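Local structure of MgGH51 (Meripilus giganteus, 6ZPV) at residues A[461-469]-A[534-542]. The protein hydrolyses terminal alpha-L-arabinofuranosidic linkages as a fungal GH51 arabinofuranosidase, probably releasing arabinose from plant cell-wall polysaccharides. Sequence-based numbering, arbitrary orientation.
Sequences AAFMTGLER and TLHWSITRA
Ser538 OG donates to Glu468 OE1 at 2.7 Å, meeting the lone pair anti to the other carboxylate oxygen; this is the one direct hydrogen bond joining helix 461-469 to strand 535-541. Glu468 reaches the strand because CG stands anti to its backbone N (chi1 -170°) and the chain stays extended beyond it. The methyl CG2 of Thr540 packs against the same carboxylate, 3.5 Å from Glu468 CD, and a water bridges OE1 to Thr540 OG1, whose hydroxyl also bonds to Gly520 N. One turn back, Thr465 lies over the strand backbone, its CG2 3.8 Å from Trp537 C, while its side chain crosses that of His536 at about a right angle. Thr465 OG1 donates to Ala462 O at 2.7 Å, a bond within the helix that fixes the hydroxyl beside His536 CB. Ala462 CB meets the imidazole obliquely, 3.7 Å from His536 CD2.

Between the segments, two more waters extend the polar network. One joins Thr465 OG1, His536 ND1 and Arg469 NH1; another lies in the guanidinium plane between Arg469 NH1 and Trp537 O. In the next shell, Asp416 forms a salt bridge with Arg469 NE, and Gly533 O accepts from His536 NE2. Glu468 OE2 forms a salt bridge with Lys551 NZ and a hydrogen bond with Tyr18 OH, so an alanine at Glu468 would probably leave Lys551 without this countercharge and Ser538 OG without its acceptor.

The segment axes approach to 7.2 Å at 37°, and alternate strand residues His536, Ser538 and Thr540 direct their CB atoms at the helix. The contact thus joins the (beta/alpha)8 barrel of GH51 enzymes, whose last strand 474-479 follows helix 454-469, to the C-terminal beta domain, where 535-541 runs between 522-523 and 547-554, with helix 507-517 touching Thr465 through Phe515.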
loop_
_atom_site.group_PDB
_atom_site.type_symbol
_atom_site.label_atom_id
_atom_site.label_comp_id
_atom_site.label_asym_id
_atom_site.label_seq_id
_atom_site.Cartn_x
_atom_site.Cartn_y
_atom_site.Cartn_z
ATOM N N ALA A 461 -14.752 -11.662 -8.056
ATOM C CA ALA A 461 -14.895 -11.374 -9.469
ATOM C C ALA A 461 -16.367 -11.298 -9.829
ATOM O O ALA A 461 -16.774 -10.384 -10.599
ATOM C CB ALA A 461 -14.179 -12.393 -10.310
ATOM N N ALA A 462 -17.224 -12.142 -9.290
ATOM C CA ALA A 462 -18.660 -12.038 -9.555
ATOM C C ALA A 462 -19.182 -10.687 -9.047
ATOM O O ALA A 462 -19.927 -10.003 -9.758
ATOM C CB ALA A 462 -19.377 -13.214 -8.884
ATOM N N PHE A 463 -18.807 -10.319 -7.836
ATOM C CA PHE A 463 -19.239 -9.002 -7.310
ATOM C C PHE A 463 -18.696 -7.876 -8.217
ATOM O O PHE A 463 -19.438 -6.888 -8.464
ATOM C CB PHE A 463 -18.668 -8.869 -5.898
ATOM C CG PHE A 463 -19.131 -7.654 -5.144
ATOM C CD1 PHE A 463 -20.374 -7.613 -4.541
ATOM C CD2 PHE A 463 -18.273 -6.572 -4.913
ATOM C CE1 PHE A 463 -20.783 -6.510 -3.809
ATOM C CE2 PHE A 463 -18.673 -5.481 -4.186
ATOM C CZ PHE A 463 -19.914 -5.480 -3.582
ATOM N N MET A 464 -17.482 -7.987 -8.732
ATOM C CA MET A 464 -16.886 -6.949 -9.593
ATOM C C MET A 464 -17.640 -6.832 -10.916
ATOM O O MET A 464 -17.673 -5.708 -11.469
ATOM C CB MET A 464 -15.413 -7.267 -9.798
ATOM C CG MET A 464 -14.570 -7.149 -8.482
ATOM S SD MET A 464 -13.073 -8.108 -8.494
ATOM C CE MET A 464 -12.232 -7.060 -9.611
ATOM N N THR A 465 -18.217 -7.900 -11.453
ATOM C CA THR A 465 -19.023 -7.768 -12.660
ATOM C C THR A 465 -20.201 -6.804 -12.388
ATOM O O THR A 465 -20.585 -6.033 -13.278
ATOM C CB THR A 465 -19.548 -9.095 -13.224
ATOM O OG1 THR A 465 -20.499 -9.699 -12.334
ATOM C CG2 THR A 465 -18.434 -10.033 -13.597
ATOM N N GLY A 466 -20.753 -6.843 -11.173
ATOM C CA GLY A 466 -21.808 -5.918 -10.803
ATOM C C GLY A 466 -21.260 -4.492 -10.643
ATOM O O GLY A 466 -21.926 -3.549 -11.022
ATOM N N LEU A 467 -20.081 -4.324 -10.052
ATOM C CA LEU A 467 -19.466 -2.984 -9.989
ATOM C C LEU A 467 -19.351 -2.402 -11.404
ATOM O O LEU A 467 -19.633 -1.206 -11.627
ATOM C CB LEU A 467 -18.118 -3.050 -9.290
ATOM C CG LEU A 467 -18.112 -3.541 -7.849
ATOM C CD1 LEU A 467 -16.692 -3.558 -7.317
ATOM C CD2 LEU A 467 -18.973 -2.690 -6.943
ATOM N N GLU A 468 -18.923 -3.229 -12.340
ATOM C CA GLU A 468 -18.708 -2.757 -13.706
ATOM C C GLU A 468 -20.028 -2.470 -14.404
ATOM O O GLU A 468 -20.195 -1.422 -15.072
ATOM C CB GLU A 468 -17.822 -3.758 -14.482
ATOM C CG GLU A 468 -17.353 -3.274 -15.812
ATOM C CD GLU A 468 -16.295 -4.184 -16.421
ATOM O OE1 GLU A 468 -16.673 -5.148 -17.090
ATOM O OE2 GLU A 468 -15.076 -3.896 -16.194
ATOM N N ARG A 469 -21.023 -3.359 -14.264
ATOM C CA ARG A 469 -22.361 -3.071 -14.846
ATOM C C ARG A 469 -22.926 -1.747 -14.317
ATOM O O ARG A 469 -23.553 -0.985 -15.040
ATOM C CB ARG A 469 -23.297 -4.238 -14.511
ATOM C CG ARG A 469 -24.733 -3.980 -14.975
ATOM C CD ARG A 469 -25.662 -5.201 -14.878
ATOM N NE ARG A 469 -25.807 -5.659 -13.491
ATOM C CZ ARG A 469 -25.165 -6.698 -12.937
ATOM N NH1 ARG A 469 -24.384 -7.504 -13.632
ATOM N NH2 ARG A 469 -25.328 -6.920 -11.624
ATOM N N THR A 534 -24.443 -18.242 -9.240
ATOM C CA THR A 534 -22.970 -18.372 -9.199
ATOM C C THR A 534 -22.288 -17.834 -10.446
ATOM O O THR A 534 -21.055 -17.682 -10.404
ATOM C CB THR A 534 -22.581 -19.814 -8.956
ATOM O OG1 THR A 534 -23.235 -20.628 -9.928
ATOM C CG2 THR A 534 -22.965 -20.299 -7.590
ATOM N N LEU A 535 -22.997 -17.645 -11.562
ATOM C CA LEU A 535 -22.359 -17.344 -12.845
ATOM C C LEU A 535 -22.677 -15.916 -13.239
ATOM O O LEU A 535 -23.856 -15.517 -13.344
ATOM C CB LEU A 535 -22.875 -18.283 -13.938
ATOM C CG LEU A 535 -22.185 -18.146 -15.302
ATOM C CD1 LEU A 535 -20.724 -18.541 -15.239
ATOM C CD2 LEU A 535 -22.915 -18.983 -16.334
ATOM N N HIS A 536 -21.639 -15.091 -13.431
ATOM C CA HIS A 536 -21.801 -13.648 -13.707
ATOM C C HIS A 536 -20.861 -13.233 -14.806
ATOM O O HIS A 536 -19.835 -13.861 -15.053
ATOM C CB HIS A 536 -21.515 -12.845 -12.417
ATOM C CG HIS A 536 -22.533 -13.063 -11.353
ATOM N ND1 HIS A 536 -23.626 -12.254 -11.264
ATOM C CD2 HIS A 536 -22.645 -14.085 -10.456
ATOM C CE1 HIS A 536 -24.387 -12.799 -10.288
ATOM N NE2 HIS A 536 -23.838 -13.894 -9.802
ATOM N N TRP A 537 -21.195 -12.136 -15.476
ATOM C CA TRP A 537 -20.343 -11.616 -16.550
ATOM C C TRP A 537 -20.578 -10.120 -16.686
ATOM O O TRP A 537 -21.600 -9.582 -16.224
ATOM C CB TRP A 537 -20.664 -12.345 -17.886
ATOM C CG TRP A 537 -22.101 -12.307 -18.251
ATOM C CD1 TRP A 537 -22.766 -11.304 -18.921
ATOM C CD2 TRP A 537 -23.106 -13.301 -17.911
ATOM N NE1 TRP A 537 -24.102 -11.600 -18.991
ATOM C CE2 TRP A 537 -24.326 -12.823 -18.385
ATOM C CE3 TRP A 537 -23.055 -14.502 -17.228
ATOM C CZ2 TRP A 537 -25.525 -13.530 -18.198
ATOM C CZ3 TRP A 537 -24.214 -15.205 -17.083
ATOM C CH2 TRP A 537 -25.440 -14.726 -17.561
ATOM N N SER A 538 -19.652 -9.464 -17.376
ATOM C CA SER A 538 -19.736 -8.027 -17.713
ATOM C C SER A 538 -18.916 -7.797 -18.979
ATOM O O SER A 538 -17.800 -8.341 -19.097
ATOM C CB SER A 538 -19.235 -7.169 -16.558
ATOM O OG SER A 538 -19.247 -5.791 -16.905
ATOM N N ILE A 539 -19.453 -6.998 -19.901
ATOM C CA ILE A 539 -18.854 -6.786 -21.228
ATOM C C ILE A 539 -18.620 -5.291 -21.387
ATOM O O ILE A 539 -19.545 -4.472 -21.248
ATOM C CB ILE A 539 -19.717 -7.363 -22.348
ATOM C CG1 ILE A 539 -20.013 -8.843 -22.065
ATOM C CG2 ILE A 539 -19.037 -7.148 -23.658
ATOM C CD1 ILE A 539 -20.947 -9.530 -23.005
ATOM N N THR A 540 -17.394 -4.944 -21.753
ATOM C CA THR A 540 -17.008 -3.567 -22.075
ATOM C C THR A 540 -16.262 -3.512 -23.385
ATOM O O THR A 540 -15.842 -4.571 -23.892
ATOM C CB THR A 540 -16.177 -2.906 -20.940
ATOM O OG1 THR A 540 -14.950 -3.629 -20.796
ATOM C CG2 THR A 540 -16.953 -2.856 -19.639
ATOM N N ARG A 541 -16.107 -2.323 -23.921
ATOM C CA ARG A 541 -15.491 -2.111 -25.253
ATOM C C ARG A 541 -14.608 -0.864 -25.221
ATOM O O ARG A 541 -15.052 0.149 -24.683
ATOM C CB ARG A 541 -16.609 -2.055 -26.305
ATOM C CG ARG A 541 -16.143 -1.889 -27.746
ATOM C CD ARG A 541 -17.311 -2.025 -28.733
ATOM N NE ARG A 541 -16.943 -1.862 -30.129
ATOM C CZ ARG A 541 -16.785 -0.684 -30.755
ATOM N NH1 ARG A 541 -16.984 0.472 -30.110
ATOM N NH2 ARG A 541 -16.372 -0.653 -32.024
ATOM N N ALA A 542 -13.453 -0.951 -25.842
ATOM C CA ALA A 542 -12.593 0.206 -26.077
ATOM C C ALA A 542 -13.081 0.949 -27.321
ATOM O O ALA A 542 -13.049 0.403 -28.444
ATOM C CB ALA A 542 -11.190 -0.267 -26.225
HETATM O O HOH W 1 -23.310 -9.513 -11.963
HETATM O O HOH W 2 -15.233 -5.915 -19.333
HETATM O O HOH W 3 -23.337 -7.483 -16.429
#